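Local coordinates for protein mandelate racemase/muconate lactonizing enzyme/Enolase superfamily (PDB 2HZG) that belongs to the enolase superfamily, pairing an N-terminal capping domain with a TIM-barrel-like domain that binds a sodium ion, its specific function being unassigned, at residues A[335-347]-A[363-375]. Residues are numbered along the deposited sequence; the frame is centred on the assembly and turned at random. Where two conformers were deposited one is given.
Sequences QQLALDITGDHIR and GLQVAASALRRYL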
ATOM      1  N   GLN A 335       6.296  24.728   5.189  1.00 16.88           N
ATOM      2  CA  GLN A 335       7.695  24.905   5.557  1.00 17.62           C
ATOM      3  C   GLN A 335       8.457  25.601   4.431  1.00 16.71           C
ATOM      4  O   GLN A 335       8.068  25.536   3.273  1.00 15.68           O
ATOM      5  CB  GLN A 335       8.384  23.577   5.883  1.00 17.57           C
ATOM      6  CG  GLN A 335       7.760  22.818   7.045  1.00 21.80           C
ATOM      7  CD  GLN A 335       7.682  23.635   8.316  1.00 23.48           C
ATOM      8  OE1 GLN A 335       8.573  24.429   8.623  1.00 27.49           O
ATOM      9  NE2 GLN A 335       6.614  23.444   9.060  1.00 24.90           N
ATOM     10  N   GLN A 336       9.533  26.283   4.799  1.00 16.92           N
ATOM     11  CA  GLN A 336      10.354  27.014   3.842  1.00 16.10           C
ATOM     12  C   GLN A 336      10.819  26.132   2.686  1.00 16.05           C
ATOM     13  O   GLN A 336      10.932  26.611   1.551  1.00 15.65           O
ATOM     14  CB  GLN A 336      11.580  27.648   4.525  1.00 16.33           C
ATOM     15  CG  GLN A 336      12.241  28.729   3.638  1.00 15.41           C
ATOM     16  CD  GLN A 336      11.316  29.904   3.417  1.00 15.93           C
ATOM     17  OE1 GLN A 336      10.683  30.382   4.357  1.00 18.49           O
ATOM     18  NE2 GLN A 336      11.229  30.381   2.185  1.00 15.27           N
ATOM     19  N   LEU A 337      11.106  24.859   2.972  1.00 15.56           N
ATOM     20  CA  LEU A 337      11.518  23.925   1.923  1.00 15.38           C
ATOM     21  C   LEU A 337      10.534  23.958   0.775  1.00 15.31           C
ATOM     22  O   LEU A 337      10.937  24.142  -0.366  1.00 15.69           O
ATOM     23  CB  LEU A 337      11.677  22.481   2.453  1.00 15.40           C
ATOM     24  CG  LEU A 337      11.838  21.364   1.403  1.00 14.17           C
ATOM     25  CD1 LEU A 337      12.994  21.605   0.420  1.00 14.08           C
ATOM     26  CD2 LEU A 337      11.985  19.992   2.093  1.00 13.58           C
ATOM     27  N   ALA A 338       9.245  23.798   1.081  1.00 15.52           N
ATOM     28  CA  ALA A 338       8.197  23.750   0.055  1.00 15.81           C
ATOM     29  C   ALA A 338       8.114  25.030  -0.772  1.00 16.23           C
ATOM     30  O   ALA A 338       7.940  24.969  -2.004  1.00 16.60           O
ATOM     31  CB  ALA A 338       6.841  23.430   0.687  1.00 14.70           C
ATOM     32  N   LEU A 339       8.215  26.177  -0.090  1.00 16.50           N
ATOM     33  CA  LEU A 339       8.311  27.499  -0.738  1.00 16.57           C
ATOM     34  C   LEU A 339       9.510  27.567  -1.694  1.00 16.29           C
ATOM     35  O   LEU A 339       9.377  28.044  -2.824  1.00 16.68           O
ATOM     36  CB  LEU A 339       8.402  28.634   0.315  1.00 16.88           C
ATOM     37  CG  LEU A 339       7.211  28.830   1.279  1.00 18.56           C
ATOM     38  CD1 LEU A 339       7.483  29.924   2.320  1.00 20.93           C
ATOM     39  CD2 LEU A 339       5.922  29.162   0.512  1.00 19.80           C
ATOM     40  N   ASP A 340      10.664  27.070  -1.254  1.00 15.49           N
ATOM     41  CA  ASP A 340      11.925  27.275  -1.995  1.00 15.71           C
ATOM     42  C   ASP A 340      12.087  26.341  -3.174  1.00 15.55           C
ATOM     43  O   ASP A 340      12.929  26.590  -4.055  1.00 16.13           O
ATOM     44  CB  ASP A 340      13.127  27.082  -1.074  1.00 15.17           C
ATOM     45  CG  ASP A 340      13.274  28.200  -0.044  1.00 16.06           C
ATOM     46  OD1 ASP A 340      12.417  29.127  -0.021  1.00 15.24           O
ATOM     47  OD2 ASP A 340      14.245  28.117   0.756  1.00 15.15           O
ATOM     48  N   ILE A 341      11.283  25.272  -3.204  1.00 15.47           N
ATOM     49  CA  ILE A 341      11.427  24.218  -4.235  1.00 14.88           C
ATOM     50  C   ILE A 341      11.212  24.752  -5.656  1.00 14.86           C
ATOM     51  O   ILE A 341      11.879  24.323  -6.592  1.00 14.90           O
ATOM     52  CB  ILE A 341      10.519  22.971  -3.934  1.00 14.98           C
ATOM     53  CG1 ILE A 341      11.249  22.000  -2.976  1.00 14.23           C
ATOM     54  CG2 ILE A 341      10.105  22.236  -5.248  1.00 14.17           C
ATOM     55  CD1 ILE A 341      10.306  20.860  -2.366  1.00 13.84           C
ATOM     56  N   THR A 342      10.253  25.652  -5.833  1.00 14.80           N
ATOM     57  CA  THR A 342      10.074  26.269  -7.142  1.00 15.47           C
ATOM     58  C   THR A 342      10.569  27.719  -7.122  1.00 16.43           C
ATOM     59  O   THR A 342      10.432  28.428  -6.097  1.00 15.94           O
ATOM     60  CB  THR A 342       8.624  26.213  -7.640  1.00 15.93           C
ATOM     61  OG1 THR A 342       7.763  26.854  -6.694  1.00 16.86           O
ATOM     62  CG2 THR A 342       8.171  24.769  -7.859  1.00 15.32           C
ATOM     63  N   GLY A 343      11.156  28.147  -8.242  1.00 16.95           N
ATOM     64  CA  GLY A 343      11.688  29.511  -8.361  1.00 18.07           C
ATOM     65  C   GLY A 343      10.570  30.508  -8.581  1.00 18.66           C
ATOM     66  O   GLY A 343      10.583  31.605  -8.023  1.00 19.74           O
ATOM     67  N   ASP A 344       9.593  30.113  -9.391  1.00 19.07           N
ATOM     68  CA  ASP A 344       8.333  30.835  -9.520  1.00 19.40           C
ATOM     69  C   ASP A 344       7.208  30.085  -8.793  1.00 19.83           C
ATOM     70  O   ASP A 344       7.397  28.947  -8.327  1.00 19.09           O
ATOM     71  CB  ASP A 344       7.984  31.117 -10.992  1.00 19.65           C
ATOM     72  CG  ASP A 344       8.161  29.885 -11.913  1.00 21.80           C
ATOM     73  OD1 ASP A 344       8.565  28.787 -11.441  1.00 20.28           O
ATOM     74  OD2 ASP A 344       7.904  30.047 -13.133  1.00 24.54           O
ATOM     75  N   HIS A 345       6.053  30.743  -8.659  1.00 19.70           N
ATOM     76  CA  HIS A 345       4.950  30.202  -7.875  1.00 20.02           C
ATOM     77  C   HIS A 345       3.640  30.436  -8.588  1.00 20.48           C
ATOM     78  O   HIS A 345       3.572  31.258  -9.508  1.00 20.60           O
ATOM     79  CB  HIS A 345       4.928  30.835  -6.483  1.00 19.66           C
ATOM     80  CG  HIS A 345       6.124  30.484  -5.654  1.00 19.40           C
ATOM     81  ND1 HIS A 345       7.271  31.250  -5.641  1.00 18.41           N
ATOM     82  CD2 HIS A 345       6.370  29.421  -4.853  1.00 16.95           C
ATOM     83  CE1 HIS A 345       8.160  30.692  -4.835  1.00 18.43           C
ATOM     84  NE2 HIS A 345       7.643  29.574  -4.353  1.00 18.11           N
ATOM     85  N   ILE A 346       2.604  29.716  -8.174  1.00 20.22           N
ATOM     86  CA  ILE A 346       1.276  29.937  -8.709  1.00 21.34           C
ATOM     87  C   ILE A 346       0.666  31.146  -7.986  1.00 22.04           C
ATOM     88  O   ILE A 346       0.505  31.135  -6.753  1.00 22.28           O
ATOM     89  CB  ILE A 346       0.351  28.687  -8.557  1.00 21.38           C
ATOM     90  CG1 ILE A 346       0.943  27.480  -9.321  1.00 21.92           C
ATOM     91  CG2 ILE A 346      -1.076  29.044  -9.033  1.00 20.81           C
ATOM     92  CD1 ILE A 346       0.185  26.162  -9.155  1.00 23.14           C
ATOM     93  N   ARG A 347       0.299  32.155  -8.764  0.60 22.31           N
ATOM     94  CA  ARG A 347      -0.228  33.397  -8.208  0.60 22.94           C
ATOM     95  C   ARG A 347      -1.691  33.618  -8.596  0.60 22.96           C
ATOM     96  O   ARG A 347      -2.116  33.216  -9.681  0.60 22.88           O
ATOM     97  CB  ARG A 347       0.647  34.586  -8.640  0.60 23.05           C
ATOM     98  CG  ARG A 347       2.129  34.432  -8.283  0.60 23.25           C
ATOM     99  CD  ARG A 347       2.441  34.758  -6.816  0.60 26.43           C
ATOM    100  NE  ARG A 347       2.473  33.631  -5.869  0.60 26.83           N
ATOM    101  CZ  ARG A 347       3.357  33.540  -4.867  0.60 28.10           C
ATOM    102  NH1 ARG A 347       4.288  34.484  -4.728  0.60 28.30           N
ATOM    103  NH2 ARG A 347       3.334  32.515  -4.006  0.60 24.82           N
ATOM    104  N   GLY A 363       4.559  23.924 -15.576  1.00 14.97           N
ATOM    105  CA  GLY A 363       4.482  25.385 -15.658  1.00 15.33           C
ATOM    106  C   GLY A 363       5.283  26.138 -14.610  1.00 16.41           C
ATOM    107  O   GLY A 363       5.101  27.348 -14.446  1.00 17.16           O
ATOM    108  N   LEU A 364       6.188  25.439 -13.924  1.00 16.54           N
ATOM    109  CA  LEU A 364       7.019  26.016 -12.872  1.00 17.18           C
ATOM    110  C   LEU A 364       8.408  25.436 -12.939  1.00 17.62           C
ATOM    111  O   LEU A 364       8.598  24.282 -13.343  1.00 17.64           O
ATOM    112  CB  LEU A 364       6.427  25.767 -11.469  1.00 17.13           C
ATOM    113  CG  LEU A 364       5.036  26.365 -11.223  1.00 17.16           C
ATOM    114  CD1 LEU A 364       4.399  25.729 -10.005  1.00 16.88           C
ATOM    115  CD2 LEU A 364       5.077  27.915 -11.099  1.00 15.94           C
ATOM    116  N   GLN A 365       9.379  26.241 -12.540  1.00 17.25           N
ATOM    117  CA  GLN A 365      10.771  25.843 -12.600  1.00 18.28           C
ATOM    118  C   GLN A 365      11.204  25.382 -11.209  1.00 17.64           C
ATOM    119  O   GLN A 365      10.951  26.080 -10.208  1.00 17.58           O
ATOM    120  CB  GLN A 365      11.611  27.049 -13.063  1.00 18.55           C
ATOM    121  CG  GLN A 365      12.998  26.730 -13.613  1.00 23.77           C
ATOM    122  CD  GLN A 365      13.000  26.226 -15.064  1.00 28.08           C
ATOM    123  OE1 GLN A 365      14.042  25.809 -15.559  1.00 33.62           O
ATOM    124  NE2 GLN A 365      11.837  26.221 -15.727  1.00 30.04           N
ATOM    125  N   VAL A 366      11.858  24.223 -11.138  1.00 16.45           N
ATOM    126  CA  VAL A 366      12.455  23.787  -9.877  1.00 16.90           C
ATOM    127  C   VAL A 366      13.709  24.616  -9.647  1.00 17.22           C
ATOM    128  O   VAL A 366      14.505  24.797 -10.570  1.00 17.25           O
ATOM    129  CB  VAL A 366      12.719  22.237  -9.862  1.00 16.64           C
ATOM    130  CG1 VAL A 366      13.724  21.837  -8.800  1.00 16.27           C
ATOM    131  CG2 VAL A 366      11.397  21.512  -9.664  1.00 16.57           C
ATOM    132  N   ALA A 367      13.862  25.144  -8.431  1.00 17.31           N
ATOM    133  CA  ALA A 367      14.998  25.994  -8.120  1.00 17.94           C
ATOM    134  C   ALA A 367      16.209  25.164  -7.702  1.00 18.34           C
ATOM    135  O   ALA A 367      16.168  24.434  -6.707  1.00 18.88           O
ATOM    136  CB  ALA A 367      14.621  27.027  -7.040  1.00 17.16           C
ATOM    137  N   ALA A 368      17.292  25.261  -8.469  1.00 18.50           N
ATOM    138  CA  ALA A 368      18.551  24.599  -8.105  1.00 19.20           C
ATOM    139  C   ALA A 368      19.087  25.075  -6.757  1.00 19.70           C
ATOM    140  O   ALA A 368      19.764  24.321  -6.061  1.00 20.18           O
ATOM    141  CB  ALA A 368      19.600  24.813  -9.191  1.00 19.80           C
ATOM    142  N   SER A 369      18.801  26.325  -6.380  1.00 20.27           N
ATOM    143  CA  SER A 369      19.112  26.801  -5.007  1.00 20.40           C
ATOM    144  C   SER A 369      18.470  25.957  -3.877  1.00 20.80           C
ATOM    145  O   SER A 369      19.061  25.805  -2.812  1.00 21.48           O
ATOM    146  CB  SER A 369      18.711  28.266  -4.819  1.00 19.80           C
ATOM    147  OG  SER A 369      17.325  28.451  -5.008  1.00 20.54           O
ATOM    148  N   ALA A 370      17.265  25.436  -4.097  1.00 20.84           N
ATOM    149  CA  ALA A 370      16.625  24.559  -3.113  1.00 21.86           C
ATOM    150  C   ALA A 370      17.343  23.233  -3.037  1.00 22.00           C
ATOM    151  O   ALA A 370      17.636  22.741  -1.945  1.00 22.79           O
ATOM    152  CB  ALA A 370      15.123  24.348  -3.423  1.00 21.16           C
ATOM    153  N   LEU A 371      17.654  22.659  -4.193  1.00 22.78           N
ATOM    154  CA  LEU A 371      18.461  21.433  -4.231  1.00 23.89           C
ATOM    155  C   LEU A 371      19.740  21.574  -3.386  1.00 24.55           C
ATOM    156  O   LEU A 371      20.072  20.679  -2.611  1.00 24.75           O
ATOM    157  CB  LEU A 371      18.781  21.012  -5.670  1.00 24.17           C
ATOM    158  CG  LEU A 371      17.589  20.901  -6.634  1.00 24.42           C
ATOM    159  CD1 LEU A 371      18.104  20.711  -8.051  1.00 25.58           C
ATOM    160  CD2 LEU A 371      16.631  19.767  -6.248  1.00 26.20           C
ATOM    161  N   ARG A 372      20.418  22.721  -3.483  1.00 24.37           N
ATOM    162  CA  ARG A 372      21.662  22.922  -2.733  1.00 25.04           C
ATOM    163  C   ARG A 372      21.439  23.074  -1.215  1.00 24.50           C
ATOM    164  O   ARG A 372      22.130  22.456  -0.402  1.00 24.23           O
ATOM    165  CB  ARG A 372      22.448  24.109  -3.299  1.00 24.80           C
ATOM    166  CG  ARG A 372      23.755  24.370  -2.569  1.00 29.56           C
ATOM    167  CD  ARG A 372      24.636  25.393  -3.301  1.00 34.33           C
ATOM    168  NE  ARG A 372      25.069  24.909  -4.613  1.00 38.35           N
ATOM    169  CZ  ARG A 372      26.059  24.033  -4.819  1.00 42.01           C
ATOM    170  NH1 ARG A 372      26.366  23.673  -6.065  1.00 42.73           N
ATOM    171  NH2 ARG A 372      26.746  23.510  -3.795  1.00 41.77           N
ATOM    172  N   ARG A 373      20.466  23.897  -0.842  1.00 23.52           N
ATOM    173  CA  ARG A 373      20.226  24.183   0.559  1.00 23.29           C
ATOM    174  C   ARG A 373      19.750  22.963   1.369  1.00 22.09           C
ATOM    175  O   ARG A 373      20.153  22.762   2.528  1.00 21.81           O
ATOM    176  CB  ARG A 373      19.182  25.285   0.652  1.00 23.57           C
ATOM    177  CG  ARG A 373      18.955  25.794   2.032  1.00 26.12           C
ATOM    178  CD  ARG A 373      18.262  27.114   1.915  1.00 32.67           C
ATOM    179  NE  ARG A 373      18.369  27.871   3.148  1.00 39.59           N
ATOM    180  CZ  ARG A 373      19.259  28.831   3.380  1.00 41.95           C
ATOM    181  NH1 ARG A 373      20.147  29.184   2.456  1.00 41.21           N
ATOM    182  NH2 ARG A 373      19.241  29.454   4.548  1.00 44.37           N
ATOM    183  N   TYR A 374      18.875  22.167   0.762  1.00 20.23           N
ATOM    184  CA  TYR A 374      18.146  21.152   1.517  1.00 19.70           C
ATOM    185  C   TYR A 374      18.540  19.705   1.217  1.00 19.36           C
ATOM    186  O   TYR A 374      17.933  18.783   1.766  1.00 18.15           O
ATOM    187  CB  TYR A 374      16.663  21.326   1.274  1.00 18.26           C
ATOM    188  CG  TYR A 374      16.121  22.683   1.680  1.00 18.95           C
ATOM    189  CD1 TYR A 374      15.812  22.971   3.026  1.00 16.70           C
ATOM    190  CD2 TYR A 374      15.854  23.657   0.718  1.00 17.12           C
ATOM    191  CE1 TYR A 374      15.286  24.199   3.394  1.00 14.76           C
ATOM    192  CE2 TYR A 374      15.322  24.891   1.080  1.00 15.97           C
ATOM    193  CZ  TYR A 374      15.043  25.154   2.418  1.00 16.62           C
ATOM    194  OH  TYR A 374      14.509  26.376   2.756  1.00 17.64           O
ATOM    195  N   LEU A 375      19.538  19.514   0.354  1.00 19.24           N
ATOM    196  CA  LEU A 375      19.919  18.172  -0.092  1.00 20.40           C
ATOM    197  C   LEU A 375      20.363  17.312   1.074  1.00 20.01           C
ATOM    198  O   LEU A 375      21.159  17.745   1.894  1.00 19.86           O
ATOM    199  CB  LEU A 375      21.040  18.223  -1.133  1.00 20.97           C
ATOM    200  CG  LEU A 375      21.188  17.013  -2.081  1.00 22.64           C
ATOM    201  CD1 LEU A 375      19.870  16.518  -2.714  1.00 22.27           C
ATOM    202  CD2 LEU A 375      22.229  17.316  -3.181  1.00 24.98           C
TER
HETATM  203  O   HOH W   1       7.317  28.629 -15.252  1.00 23.80           O
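Gly343 and Ala367 illustrate how two irregular chains can share a single bridge: Gly343 N donates to Gln365 O (2.9 Å), Ala367 N to Ile341 O (2.8 Å), and Thr342 faces Val366 between them as a non-hydrogen-bonded antiparallel pair. Asp344 adds a side-chain bond beyond the bridge. Its CG sits between the backbone N and carbonyl carbon of Asp344 (chi1 46°), which turns the carboxylate across the gap, and Asp344 OD1 takes Gln365 N on the syn lone pair (2.9 Å), almost straight at 175°. A water donates to both Asp344 OD2 and Gly363 O, so both carboxylate oxygens are engaged. Farther along, Tyr374 OH donates to Asp340 OD2 (2.7 Å) from above the carboxylate plane, while Gln336 NE2 holds Asp340 OD1 (2.8 Å). Leu337 CD1 lies over one face of the Tyr374 ring in a CH-pi contact, 3.8 Å from its centroid, and Arg373 CG covers the opposite face. Ile341 and Val366 both pack on Leu30 of strand 27-35, in the N-terminal domain. Asp344 thus supplies an acceptor for a backbone N-H beyond the bridge, whereas Asp340 links helix 336-340 to Tyr374 through side chains; donors on both oxygens of each carboxylate would probably favour its ionised form.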